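Local coordinates for enoyl-acyl carrier protein reductase (Uncultured bacterium, PDB 6KIA) that probably catalyses the NADH-dependent reduction of enoyl-acyl carrier protein in fatty acid synthesis, and confers triclosan resistance, at residues A[88-93]-A[125-130]; A[208-213]-A[263-268]; A[62-67]-A[83-88]; A[116-121]-A[194-199]. One frame throughout, in Å; residues are numbered along the deposited sequence.

Contact 1 of 4, residues A[88-93]-A[125-130]; sequences AGFDLD and KCRAVG. With NAI (1,4-dihydronicotinamide adenine dinucleotide), chain D.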
# COMPACT_ATOMS: atom_id res chain seq x y z
N ALA A 88 15.07 -0.85 1.13
CA ALA A 88 14.82 -0.71 2.56
C ALA A 88 14.80 -2.06 3.25
O ALA A 88 14.78 -3.09 2.59
CB ALA A 88 13.54 0.03 2.82
N GLY A 89 14.81 -2.03 4.58
CA GLY A 89 14.84 -3.25 5.36
C GLY A 89 16.27 -3.64 5.66
O GLY A 89 17.21 -3.12 5.06
N PHE A 90 16.44 -4.58 6.59
CA PHE A 90 17.77 -4.98 7.00
C PHE A 90 17.92 -6.49 6.98
O PHE A 90 18.90 -7.02 7.49
CB PHE A 90 18.10 -4.41 8.39
CG PHE A 90 17.17 -4.89 9.48
CD1 PHE A 90 15.94 -4.27 9.68
CD2 PHE A 90 17.53 -5.94 10.32
CE1 PHE A 90 15.08 -4.69 10.68
CE2 PHE A 90 16.67 -6.38 11.32
CZ PHE A 90 15.44 -5.77 11.50
N ASP A 91 16.97 -7.19 6.36
CA ASP A 91 16.99 -8.65 6.40
C ASP A 91 18.21 -9.28 5.71
O ASP A 91 18.59 -10.41 6.02
CB ASP A 91 15.70 -9.20 5.77
CG ASP A 91 15.40 -8.56 4.44
OD1 ASP A 91 14.97 -7.37 4.41
OD2 ASP A 91 15.57 -9.26 3.42
N LEU A 92 18.86 -8.54 4.81
CA LEU A 92 20.06 -9.04 4.14
C LEU A 92 21.27 -8.14 4.43
O LEU A 92 22.24 -8.10 3.67
CB LEU A 92 19.83 -9.16 2.63
CG LEU A 92 18.86 -10.28 2.19
CD1 LEU A 92 18.52 -10.21 0.71
CD2 LEU A 92 19.36 -11.68 2.58
N ASP A 93 21.21 -7.41 5.54
CA ASP A 93 22.35 -6.59 5.95
C ASP A 93 23.14 -7.21 7.11
O ASP A 93 22.56 -7.83 8.00
CB ASP A 93 21.86 -5.20 6.33
CG ASP A 93 21.47 -4.37 5.11
OD1 ASP A 93 20.26 -4.11 4.93
OD2 ASP A 93 22.39 -4.01 4.33
N LYS A 125 22.75 -5.22 15.55
CA LYS A 125 23.91 -4.83 14.75
C LYS A 125 23.59 -4.75 13.25
O LYS A 125 23.94 -3.79 12.55
CB LYS A 125 25.06 -5.80 15.00
CG LYS A 125 26.36 -5.44 14.32
CD LYS A 125 27.46 -6.40 14.75
CE LYS A 125 27.20 -6.91 16.17
NZ LYS A 125 27.93 -8.17 16.49
N CYS A 126 22.89 -5.77 12.78
CA CYS A 126 22.43 -5.80 11.39
C CYS A 126 21.45 -4.67 11.05
O CYS A 126 21.51 -4.09 9.95
CB CYS A 126 21.79 -7.16 11.07
SG CYS A 126 22.94 -8.57 11.16
N ARG A 127 20.53 -4.39 11.96
CA ARG A 127 19.55 -3.32 11.77
C ARG A 127 20.27 -2.00 11.60
O ARG A 127 19.92 -1.21 10.73
CB ARG A 127 18.56 -3.25 12.94
CG ARG A 127 17.40 -2.27 12.74
CD ARG A 127 16.32 -2.39 13.81
NE ARG A 127 15.01 -1.95 13.30
CZ ARG A 127 13.87 -2.02 13.98
NH1 ARG A 127 13.84 -2.48 15.22
NH2 ARG A 127 12.73 -1.60 13.41
N ALA A 128 21.28 -1.76 12.45
CA ALA A 128 22.07 -0.53 12.36
C ALA A 128 22.79 -0.41 11.03
O ALA A 128 22.74 0.66 10.39
CB ALA A 128 23.08 -0.45 13.50
N VAL A 129 23.46 -1.48 10.61
CA VAL A 129 24.09 -1.46 9.29
C VAL A 129 23.08 -1.16 8.16
O VAL A 129 23.31 -0.28 7.32
CB VAL A 129 24.83 -2.79 9.02
CG1 VAL A 129 25.29 -2.86 7.57
CG2 VAL A 129 26.01 -2.93 9.98
N GLY A 130 21.93 -1.84 8.17
CA GLY A 130 20.95 -1.63 7.12
C GLY A 130 20.36 -0.23 7.10
O GLY A 130 20.14 0.36 6.03
PA NAI D . 3.12 -2.81 -5.12
O1A NAI D . 2.88 -2.34 -6.52
O2A NAI D . 3.77 -4.17 -4.94
O5B NAI D . 3.95 -1.67 -4.38
C5B NAI D . 4.85 -2.01 -3.34
C4B NAI D . 5.78 -0.77 -3.24
O4B NAI D . 6.69 -1.04 -2.02
C3B NAI D . 6.53 -0.62 -4.27
O3B NAI D . 6.69 0.81 -4.65
C2B NAI D . 7.99 -1.26 -3.82
O2B NAI D . 9.05 -0.75 -4.71
C1B NAI D . 8.11 -0.89 -2.59
N9A NAI D . 8.87 -1.88 -1.80
C8A NAI D . 8.66 -3.15 -1.41
N7A NAI D . 9.72 -3.55 -0.71
C5A NAI D . 10.59 -2.51 -0.65
C6A NAI D . 11.83 -2.47 -0.03
N6A NAI D . 12.59 -3.43 0.73
N1A NAI D . 12.54 -1.33 -0.11
C2A NAI D . 12.04 -0.26 -0.79
N3A NAI D . 10.80 -0.30 -1.41
C4A NAI D . 10.09 -1.46 -1.33
O3 NAI D . 1.70 -2.90 -4.27
PN NAI D . 0.78 -1.71 -3.69
O1N NAI D . 0.36 -0.78 -4.79
O2N NAI D . -0.38 -2.45 -3.04
O5D NAI D . 1.64 -0.93 -2.59
C5D NAI D . 1.86 0.46 -2.67
C4D NAI D . 1.39 1.09 -1.33
O4D NAI D . 0.08 1.00 -1.26
C3D NAI D . 1.92 0.28 -0.15
O3D NAI D . 2.48 1.09 0.83
C2D NAI D . 0.62 -0.35 0.39
O2D NAI D . 0.83 -0.76 1.79
C1D NAI D . -0.28 0.58 0.22
N1N NAI D . -1.65 0.08 0.25
C2N NAI D . -2.03 -1.07 -0.40
C3N NAI D . -3.35 -1.54 -0.29
C7N NAI D . -3.80 -2.79 -1.03
O7N NAI D . -4.83 -3.37 -0.70
N7N NAI D . -3.02 -3.27 -2.12
C4N NAI D . -4.30 -0.85 0.44
C5N NAI D . -3.92 0.35 1.06
C6N NAI D . -2.60 0.80 0.96
O HOH W 1 17.69 -0.39 5.00

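Contact 2 of 4, residues A[208-213]-A[263-268]; sequences VTANTF and GKAKMR. With NAI (1,4-dihydronicotinamide adenine dinucleotide), chain D.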
# COMPACT_ATOMS: atom_id res chain seq x y z
N VAL A 208 10.66 -0.82 6.63
CA VAL A 208 10.28 -0.64 5.22
C VAL A 208 9.01 0.18 5.01
O VAL A 208 8.96 1.07 4.16
CB VAL A 208 10.07 -2.02 4.51
CG1 VAL A 208 9.70 -1.81 3.04
CG2 VAL A 208 11.33 -2.92 4.66
N THR A 209 7.98 -0.14 5.78
CA THR A 209 6.64 0.41 5.60
C THR A 209 6.48 1.76 6.27
O THR A 209 5.70 2.60 5.81
CB THR A 209 5.61 -0.60 6.15
OG1 THR A 209 5.79 -1.83 5.44
CG2 THR A 209 4.17 -0.10 6.00
N ALA A 210 7.24 2.00 7.34
CA ALA A 210 7.05 3.23 8.10
C ALA A 210 8.28 4.14 8.12
O ALA A 210 8.21 5.30 7.68
CB ALA A 210 6.63 2.89 9.55
N ASN A 211 9.40 3.65 8.63
CA ASN A 211 10.56 4.52 8.83
C ASN A 211 11.17 5.11 7.55
O ASN A 211 11.75 6.18 7.59
CB ASN A 211 11.62 3.77 9.62
CG ASN A 211 11.14 3.45 11.03
OD1 ASN A 211 10.23 4.09 11.54
ND2 ASN A 211 11.76 2.45 11.66
N THR A 212 11.00 4.42 6.43
CA THR A 212 11.38 4.96 5.13
C THR A 212 10.72 6.33 4.84
O THR A 212 11.32 7.16 4.16
CB THR A 212 11.00 4.00 4.00
OG1 THR A 212 9.63 3.61 4.16
CG2 THR A 212 11.86 2.75 4.05
N PHE A 213 9.49 6.55 5.32
CA PHE A 213 8.82 7.84 5.16
C PHE A 213 9.53 8.92 5.95
O PHE A 213 9.70 10.04 5.47
CB PHE A 213 7.35 7.74 5.59
CG PHE A 213 6.48 8.88 5.14
CD1 PHE A 213 6.49 9.33 3.81
CD2 PHE A 213 5.54 9.41 6.01
CE1 PHE A 213 5.62 10.35 3.40
CE2 PHE A 213 4.68 10.43 5.60
CZ PHE A 213 4.71 10.89 4.29
N GLY A 263 -0.14 -3.78 10.15
CA GLY A 263 -0.96 -2.79 10.83
C GLY A 263 -0.21 -1.88 11.78
O GLY A 263 -0.39 -0.66 11.78
N LYS A 264 0.64 -2.47 12.60
CA LYS A 264 1.49 -1.68 13.50
C LYS A 264 2.38 -0.69 12.74
O LYS A 264 2.54 0.47 13.15
CB LYS A 264 2.34 -2.62 14.37
CG LYS A 264 1.54 -3.38 15.41
CD LYS A 264 1.02 -2.41 16.47
CE LYS A 264 0.21 -3.11 17.55
NZ LYS A 264 -0.35 -2.10 18.50
N ALA A 265 2.98 -1.16 11.65
CA ALA A 265 3.85 -0.29 10.84
C ALA A 265 3.04 0.82 10.18
O ALA A 265 3.50 1.95 10.08
CB ALA A 265 4.59 -1.11 9.78
N LYS A 266 1.82 0.51 9.73
CA LYS A 266 0.99 1.56 9.11
C LYS A 266 0.59 2.62 10.16
O LYS A 266 0.42 3.79 9.83
CB LYS A 266 -0.26 0.97 8.45
CG LYS A 266 0.04 0.18 7.15
CD LYS A 266 0.66 1.11 6.09
CE LYS A 266 0.75 0.41 4.73
NZ LYS A 266 1.42 1.23 3.66
N MET A 267 0.41 2.22 11.42
CA MET A 267 0.08 3.24 12.42
C MET A 267 1.32 4.06 12.79
O MET A 267 1.22 5.26 13.11
CB MET A 267 -0.57 2.61 13.66
CG MET A 267 -2.00 2.21 13.35
SD MET A 267 -2.88 1.51 14.78
CE MET A 267 -2.02 -0.04 14.98
N ARG A 268 2.49 3.45 12.69
CA ARG A 268 3.72 4.20 12.90
C ARG A 268 3.93 5.21 11.76
O ARG A 268 4.35 6.34 11.97
CB ARG A 268 4.91 3.26 12.99
CG ARG A 268 6.22 3.96 13.32
CD ARG A 268 7.35 2.96 13.49
NE ARG A 268 8.58 3.64 13.90
CZ ARG A 268 8.90 3.91 15.16
NH1 ARG A 268 8.11 3.53 16.15
NH2 ARG A 268 10.02 4.55 15.42
PA NAI D . 3.12 -2.81 -5.12
O1A NAI D . 2.88 -2.34 -6.52
O2A NAI D . 3.77 -4.17 -4.94
O5B NAI D . 3.95 -1.67 -4.38
C5B NAI D . 4.85 -2.01 -3.34
C4B NAI D . 5.78 -0.77 -3.24
O4B NAI D . 6.69 -1.04 -2.02
C3B NAI D . 6.53 -0.62 -4.27
O3B NAI D . 6.69 0.81 -4.65
C2B NAI D . 7.99 -1.26 -3.82
O2B NAI D . 9.05 -0.75 -4.71
C1B NAI D . 8.11 -0.89 -2.59
N9A NAI D . 8.87 -1.88 -1.80
C8A NAI D . 8.66 -3.15 -1.41
N7A NAI D . 9.72 -3.55 -0.71
C5A NAI D . 10.59 -2.51 -0.65
C6A NAI D . 11.83 -2.47 -0.03
N6A NAI D . 12.59 -3.43 0.73
N1A NAI D . 12.54 -1.33 -0.11
C2A NAI D . 12.04 -0.26 -0.79
N3A NAI D . 10.80 -0.30 -1.41
C4A NAI D . 10.09 -1.46 -1.33
O3 NAI D . 1.70 -2.90 -4.27
PN NAI D . 0.78 -1.71 -3.69
O1N NAI D . 0.36 -0.78 -4.79
O2N NAI D . -0.38 -2.45 -3.04
O5D NAI D . 1.64 -0.93 -2.59
C5D NAI D . 1.86 0.46 -2.67
C4D NAI D . 1.39 1.09 -1.33
O4D NAI D . 0.08 1.00 -1.26
C3D NAI D . 1.92 0.28 -0.15
O3D NAI D . 2.48 1.09 0.83
C2D NAI D . 0.62 -0.35 0.39
O2D NAI D . 0.83 -0.76 1.79
C1D NAI D . -0.28 0.58 0.22
N1N NAI D . -1.65 0.08 0.25
C2N NAI D . -2.03 -1.07 -0.40
C3N NAI D . -3.35 -1.54 -0.29
C7N NAI D . -3.80 -2.79 -1.03
O7N NAI D . -4.83 -3.37 -0.70
N7N NAI D . -3.02 -3.27 -2.12
C4N NAI D . -4.30 -0.85 0.44
C5N NAI D . -3.92 0.35 1.06
C6N NAI D . -2.60 0.80 0.96
O HOH W 2 3.96 2.45 3.77
O HOH W 3 10.72 6.44 13.04

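Contact 3 of 4, residues A[62-67]-A[83-88]; sequences LRALTA and NVPLMA. With NAI (1,4-dihydronicotinamide adenine dinucleotide), chain D.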
# COMPACT_ATOMS: atom_id res chain seq x y z
N LEU A 62 23.87 -5.74 -2.86
CA LEU A 62 23.10 -4.75 -3.60
C LEU A 62 23.91 -4.13 -4.73
O LEU A 62 25.07 -3.80 -4.55
CB LEU A 62 22.60 -3.65 -2.68
CG LEU A 62 21.29 -3.91 -1.95
CD1 LEU A 62 20.94 -2.71 -1.09
CD2 LEU A 62 20.20 -4.21 -2.96
N ARG A 63 23.28 -3.94 -5.89
CA ARG A 63 23.96 -3.27 -6.98
C ARG A 63 23.03 -2.28 -7.69
O ARG A 63 21.81 -2.43 -7.68
CB ARG A 63 24.52 -4.29 -7.98
CG ARG A 63 23.46 -5.03 -8.79
CD ARG A 63 24.06 -5.62 -10.06
NE ARG A 63 23.12 -6.45 -10.80
CZ ARG A 63 22.24 -5.98 -11.68
NH1 ARG A 63 22.16 -4.68 -11.93
NH2 ARG A 63 21.42 -6.81 -12.31
N ALA A 64 23.63 -1.26 -8.30
CA ALA A 64 22.86 -0.32 -9.09
C ALA A 64 22.41 -1.01 -10.37
O ALA A 64 22.91 -2.08 -10.74
CB ALA A 64 23.67 0.92 -9.39
N LEU A 65 21.44 -0.40 -11.04
CA LEU A 65 20.93 -0.92 -12.29
C LEU A 65 21.99 -0.78 -13.38
O LEU A 65 22.76 0.18 -13.39
CB LEU A 65 19.67 -0.18 -12.70
CG LEU A 65 18.48 -0.24 -11.74
CD1 LEU A 65 17.28 0.42 -12.37
CD2 LEU A 65 18.17 -1.68 -11.40
N THR A 66 22.00 -1.73 -14.30
CA THR A 66 22.82 -1.62 -15.49
C THR A 66 22.17 -0.61 -16.43
O THR A 66 21.04 -0.18 -16.20
CB THR A 66 22.97 -2.98 -16.20
OG1 THR A 66 21.70 -3.38 -16.73
CG2 THR A 66 23.46 -4.02 -15.22
N ALA A 67 22.90 -0.23 -17.47
CA ALA A 67 22.40 0.71 -18.46
C ALA A 67 21.09 0.23 -19.07
O ALA A 67 20.14 1.00 -19.21
CB ALA A 67 23.44 0.93 -19.55
N ASN A 83 20.08 6.36 -10.10
CA ASN A 83 20.57 4.99 -10.02
C ASN A 83 21.37 4.72 -8.75
O ASN A 83 22.59 4.56 -8.77
CB ASN A 83 21.42 4.65 -11.24
CG ASN A 83 21.54 3.16 -11.46
OD1 ASN A 83 20.99 2.36 -10.69
ND2 ASN A 83 22.29 2.76 -12.48
N VAL A 84 20.65 4.65 -7.63
CA VAL A 84 21.22 4.32 -6.34
C VAL A 84 20.32 3.23 -5.74
O VAL A 84 19.10 3.36 -5.76
CB VAL A 84 21.30 5.54 -5.42
CG1 VAL A 84 21.71 5.13 -4.01
CG2 VAL A 84 22.24 6.60 -6.01
N PRO A 85 20.92 2.12 -5.27
CA PRO A 85 20.06 1.03 -4.77
C PRO A 85 19.41 1.34 -3.42
O PRO A 85 20.01 1.09 -2.37
CB PRO A 85 21.02 -0.16 -4.67
CG PRO A 85 22.38 0.46 -4.51
CD PRO A 85 22.35 1.74 -5.29
N LEU A 86 18.17 1.83 -3.46
CA LEU A 86 17.49 2.29 -2.26
C LEU A 86 16.61 1.18 -1.70
O LEU A 86 15.39 1.36 -1.53
CB LEU A 86 16.63 3.53 -2.55
CG LEU A 86 17.19 4.92 -2.26
CD1 LEU A 86 16.05 5.94 -2.28
CD2 LEU A 86 17.96 4.96 -0.95
N MET A 87 17.22 0.03 -1.44
CA MET A 87 16.50 -1.08 -0.83
C MET A 87 16.32 -0.88 0.66
O MET A 87 17.29 -0.76 1.39
CB MET A 87 17.27 -2.38 -1.06
CG MET A 87 16.51 -3.57 -0.56
SD MET A 87 15.31 -4.12 -1.75
CE MET A 87 16.38 -5.14 -2.76
N ALA A 88 15.07 -0.85 1.13
CA ALA A 88 14.82 -0.71 2.56
C ALA A 88 14.80 -2.06 3.25
O ALA A 88 14.78 -3.09 2.59
CB ALA A 88 13.54 0.03 2.82
PA NAI D . 3.12 -2.81 -5.12
O1A NAI D . 2.88 -2.34 -6.52
O2A NAI D . 3.77 -4.17 -4.94
O5B NAI D . 3.95 -1.67 -4.38
C5B NAI D . 4.85 -2.01 -3.34
C4B NAI D . 5.78 -0.77 -3.24
O4B NAI D . 6.69 -1.04 -2.02
C3B NAI D . 6.53 -0.62 -4.27
O3B NAI D . 6.69 0.81 -4.65
C2B NAI D . 7.99 -1.26 -3.82
O2B NAI D . 9.05 -0.75 -4.71
C1B NAI D . 8.11 -0.89 -2.59
N9A NAI D . 8.87 -1.88 -1.80
C8A NAI D . 8.66 -3.15 -1.41
N7A NAI D . 9.72 -3.55 -0.71
C5A NAI D . 10.59 -2.51 -0.65
C6A NAI D . 11.83 -2.47 -0.03
N6A NAI D . 12.59 -3.43 0.73
N1A NAI D . 12.54 -1.33 -0.11
C2A NAI D . 12.04 -0.26 -0.79
N3A NAI D . 10.80 -0.30 -1.41
C4A NAI D . 10.09 -1.46 -1.33
O3 NAI D . 1.70 -2.90 -4.27
PN NAI D . 0.78 -1.71 -3.69
O1N NAI D . 0.36 -0.78 -4.79
O2N NAI D . -0.38 -2.45 -3.04
O5D NAI D . 1.64 -0.93 -2.59
C5D NAI D . 1.86 0.46 -2.67
C4D NAI D . 1.39 1.09 -1.33
O4D NAI D . 0.08 1.00 -1.26
C3D NAI D . 1.92 0.28 -0.15
O3D NAI D . 2.48 1.09 0.83
C2D NAI D . 0.62 -0.35 0.39
O2D NAI D . 0.83 -0.76 1.79
C1D NAI D . -0.28 0.58 0.22
N1N NAI D . -1.65 0.08 0.25
C2N NAI D . -2.03 -1.07 -0.40
C3N NAI D . -3.35 -1.54 -0.29
C7N NAI D . -3.80 -2.79 -1.03
O7N NAI D . -4.83 -3.37 -0.70
N7N NAI D . -3.02 -3.27 -2.12
C4N NAI D . -4.30 -0.85 0.44
C5N NAI D . -3.92 0.35 1.06
C6N NAI D . -2.60 0.80 0.96

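Contact 4 of 4, residues A[116-121]-A[194-199]; sequences DKLDWA and NSDLGK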
# COMPACT_ATOMS: atom_id res chain seq x y z
N ASP A 116 11.99 -21.40 18.20
CA ASP A 116 13.35 -20.92 17.93
C ASP A 116 13.55 -19.49 18.40
O ASP A 116 12.67 -18.64 18.25
CB ASP A 116 13.68 -21.02 16.43
CG ASP A 116 14.07 -22.43 16.00
OD1 ASP A 116 14.48 -23.25 16.85
OD2 ASP A 116 13.98 -22.72 14.79
N LYS A 117 14.72 -19.22 18.97
CA LYS A 117 14.99 -17.90 19.54
C LYS A 117 16.14 -17.26 18.78
O LYS A 117 17.03 -17.96 18.30
CB LYS A 117 15.32 -18.02 21.03
CG LYS A 117 14.11 -18.45 21.87
CD LYS A 117 12.88 -17.61 21.63
CE LYS A 117 11.73 -18.19 22.43
NZ LYS A 117 10.45 -17.47 22.30
N LEU A 118 16.13 -15.94 18.67
CA LEU A 118 17.15 -15.24 17.90
C LEU A 118 18.11 -14.43 18.78
O LEU A 118 17.74 -13.95 19.85
CB LEU A 118 16.48 -14.31 16.87
CG LEU A 118 15.72 -15.03 15.75
CD1 LEU A 118 14.86 -14.06 14.92
CD2 LEU A 118 16.72 -15.73 14.84
N ASP A 119 19.35 -14.32 18.31
CA ASP A 119 20.37 -13.46 18.89
C ASP A 119 20.06 -12.01 18.59
O ASP A 119 20.47 -11.47 17.55
CB ASP A 119 21.75 -13.85 18.34
CG ASP A 119 22.90 -13.07 18.96
OD1 ASP A 119 22.67 -12.17 19.79
OD2 ASP A 119 24.06 -13.41 18.65
N TRP A 120 19.36 -11.36 19.51
CA TRP A 120 18.86 -10.02 19.24
C TRP A 120 19.94 -8.96 19.21
O TRP A 120 19.76 -7.93 18.56
CB TRP A 120 17.78 -9.65 20.26
CG TRP A 120 16.50 -10.44 20.05
CD1 TRP A 120 16.01 -11.43 20.87
CD2 TRP A 120 15.60 -10.36 18.94
NE1 TRP A 120 14.84 -11.95 20.34
CE2 TRP A 120 14.57 -11.30 19.16
CE3 TRP A 120 15.56 -9.57 17.78
CZ2 TRP A 120 13.52 -11.47 18.26
CZ3 TRP A 120 14.50 -9.75 16.90
CH2 TRP A 120 13.50 -10.69 17.14
N ALA A 121 21.06 -9.21 19.89
CA ALA A 121 22.20 -8.30 19.83
C ALA A 121 22.74 -8.24 18.41
O ALA A 121 22.98 -7.15 17.86
CB ALA A 121 23.27 -8.73 20.80
N ASN A 194 4.00 -13.90 18.04
CA ASN A 194 4.63 -14.16 19.34
C ASN A 194 5.97 -14.87 19.23
O ASN A 194 6.76 -14.90 20.19
CB ASN A 194 3.70 -14.99 20.23
CG ASN A 194 2.44 -14.25 20.61
OD1 ASN A 194 2.42 -13.02 20.69
ND2 ASN A 194 1.36 -15.00 20.85
N SER A 195 6.26 -15.46 18.08
CA SER A 195 7.55 -16.09 17.87
C SER A 195 8.66 -15.05 17.62
O SER A 195 8.36 -13.91 17.26
CB SER A 195 7.49 -17.07 16.70
OG SER A 195 7.33 -16.37 15.47
N ASP A 196 9.91 -15.43 17.82
CA ASP A 196 11.02 -14.53 17.50
C ASP A 196 11.03 -14.23 16.00
O ASP A 196 11.33 -13.10 15.60
CB ASP A 196 12.36 -15.09 17.96
CG ASP A 196 12.67 -14.75 19.40
OD1 ASP A 196 11.74 -14.34 20.13
OD2 ASP A 196 13.85 -14.88 19.80
N LEU A 197 10.69 -15.23 15.18
CA LEU A 197 10.54 -15.00 13.74
C LEU A 197 9.59 -13.82 13.44
O LEU A 197 9.93 -12.90 12.67
CB LEU A 197 10.02 -16.25 13.04
CG LEU A 197 9.73 -16.11 11.55
CD1 LEU A 197 11.01 -15.86 10.81
CD2 LEU A 197 8.98 -17.36 11.02
N GLY A 198 8.41 -13.85 14.05
CA GLY A 198 7.40 -12.81 13.86
C GLY A 198 7.91 -11.46 14.35
O GLY A 198 7.71 -10.44 13.70
N LYS A 199 8.59 -11.47 15.50
CA LYS A 199 9.14 -10.23 16.06
C LYS A 199 10.15 -9.59 15.11
O LYS A 199 10.14 -8.37 14.91
CB LYS A 199 9.78 -10.53 17.43
CG LYS A 199 8.71 -10.79 18.48
CD LYS A 199 9.27 -11.23 19.84
CE LYS A 199 8.10 -11.57 20.78
NZ LYS A 199 8.50 -12.07 22.14
O HOH W 4 10.21 -18.07 19.14
O HOH W 5 11.06 -18.01 16.03
O HOH W 6 9.23 -14.80 21.16

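Contact 1 of 4, residues A[88-93]-A[125-130]
Cys-126 meets the loop 88-93 at its far end, where CB lies 3.2 Å from Asp-93 O, a buried carbonyl oxygen for which the model supplies no hydrogen-bond partner. Arg-127 follows with the main packing element: its CB sits above the middle of the Phe-90 ring, 3.9 Å from the centroid and 11° off the normal, a CH-pi contact. The arginine chain then runs extended across the same ring until NE is 3.8 Å from CE1 of Phe-90, with guanidinium and ring planes 28° apart. The ring is delivered there by a chi1 of 60°, which sets CG between the backbone N and the carbonyl carbon. The guanidinium itself is claimed by a salt bridge to Glu-207. Val-129 adds CG1 against the CB of Asp-93. Gly-130, lacking a side chain, lets the Asp-93 carboxylate come close, with OD1 3.4 Å from CA; that carboxylate is paired with Arg-133. One water donates to both Gly-89 O and Gly-130 O, at 2.8 Å each, and so ties loop to helix. At the loop's other end Ala-88 reads the adenine edge of NADH, its N bonding N1A at 2.9 Å and its O accepting from N6A at 2.9 Å. The loop, closed by a type I turn from Phe-90 to Asp-93, is thus wedged between helix 120-146 and helix 196-219, with helix 101-105 beside the phenylalanine.

Contact 2 of 4, residues A[208-213]-A[263-268]
Arg-268 donates from NE to OD1 of Asn-211 over 2.9 Å, the one direct hydrogen bond between 208-213 and 263-268. It is nearly straight, with an N-H...O angle of 165°, and the oxygen is met on a lone pair in its carbonyl plane. OD1 meets the guanidinium at its edge, while the amide plane is turned 77° from it. A water bridges the same OD1 to Arg-268 NH2. Small side chains fill the middle of the interface: Ala-210 CB rests 3.3 Å from Ala-265 O, and Ala-265 CB lies 3.8 Å from Thr-209 CB. With CG2 anti to the backbone N, Thr-209 presents its methyl to the aliphatic part of Lys-266, 3.7 Å from CE, the two chains crossing at about a right angle. Lys-266 bends at chi2, and its NZ bonds both hydroxyls of the nicotinamide ribose: NZ to O2D of NADH is 2.8 Å, and NZ to O3D of NADH is 3.0 Å.

Alanines at the contact permit axes only 7.8 Å apart, inclined by 15° and running in the same direction. Further out, Thr-209 OG1 bonds Gln-262 and Gly-163, Asn-211 ND2 is held by Glu-207, and Lys-266 NZ has Tyr-239 O and a water as further partners. A lysine gripping this ribose from a helix beside the cofactor recalls the active-site lysine of Rossmann-fold short-chain dehydrogenases and related enoyl reductases.

Contact 3 of 4, residues A[62-67]-A[83-88]
Asn-83 and Leu-65 are joined by a pair of hydrogen bonds in which a side-chain amide reads both polar atoms of one backbone residue. Leu-65 N donates to OD1 of Asn-83 over 2.8 Å, landing on a lone pair in the carbonyl plane. In return ND2 of Asn-83 donates to Leu-65 O, also at 2.8 Å; this bond is straighter, 165° at the hydrogen, and the acceptor lies in the amide plane. The asparagine reaches across because its CG stands anti to the backbone N (chi1 -160°), and the two bonds together fix the rotation of the amide. The methyl of Ala-64 sits beside this amide, 3.3 Å from OD1 of Asn-83.

Apolar contacts lie further along. Ala-64 CB is also near Pro-85 CD, and Leu-62 CB approaches Pro-85 CB at 4.3 Å. The branched end of Leu-62 crosses Met-87 obliquely, CD1 lying 3.7 Å from the methionine CB and CD2 near CE. Met-87, a residue of the NADH pocket, is bent at chi2 and chi3 and carries its SD to 3.7 Å from N6A, so it touches Leu-62 with one part and lies near the adenine with another.

Ionic and turn interactions stay within the segments or close by. Arg-63 NH1 bonds Ala-64 O and forms a salt bridge with Glu-69, while Leu-86 centres an inverse gamma turn closed by a weak bond from Met-87 N to Pro-85 O.

Strand 62-63 pairs antiparallel with strand 47-56, and strand 80-83 joins that same strand in parallel; helix 67-77, which links strands 62-63 and 80-83 in the sequence, has Thr-66 at its N-cap, and helix 120-146 packs against Leu-62 and Val-84.

Contact 4 of 4, residues A[116-121]-A[194-199]
Asp-196 collects the direct hydrogen bonds on a single carboxylate oxygen. OD2 accepts from Leu-118 N over 2.8 Å through its anti lone pair, which points away from OD1, and Trp-120 NE1 adds a weak bond of 3.1 Å to the same OD2. The indole and carboxylate planes stand 66° apart.

Water carries the rest of the polar traffic. One molecule accepts from Asp-196 N and a second from Leu-197 N, and both lie within hydrogen-bonding distance of Asp-116 O. A third donates to Asp-196 OD1, 2.8 Å away, and to Asn-194 O, while accepting from Lys-199 NZ. Lys-117 NZ remains 4.0 Å from OD1 of Asp-196, beyond a salt bridge, although that opposite charge may still help to keep the aspartate ionised.

Two helix starts meet here. Ser-195 is the N-cap of helix 196-219, its OG accepting from Gly-198 N at 3.1 Å, and Asp-119 stands at the N-cap of helix 120-146, where its bond to His-122 is weak.

Among van der Waals contacts, CH2 of Trp-120 rests 3.7 Å from Lys-199 CB. Leu-118 sends CD1 to within 3.7 Å of Asp-196 O, and Leu-200 packs against both Leu-118 and Trp-120.

Overall arrangement
Contacts 1 and 2 are buried, contact 4 is partly so, and contact 3 lies at the surface. Helix 120-146 serves contacts 1 and 4, and helix 196-219 contacts 2 and 4, so the starts of both helices meet in contact 4 while contacts 1 and 2 use later turns. Contacts 1 and 3 share Ala-88, which also packs on Val-208 and Thr-212 of contact 2; these three contacts touch NADH. Chemistry follows location: no direct hydrogen bond in contact 1 and a single one in contact 2, an amide-to-backbone pair at the sheet edge, and a shared aspartate oxygen, helix caps and more waters in contact 4. Contacts 3 and 4 are farthest apart, centres about 30 Å.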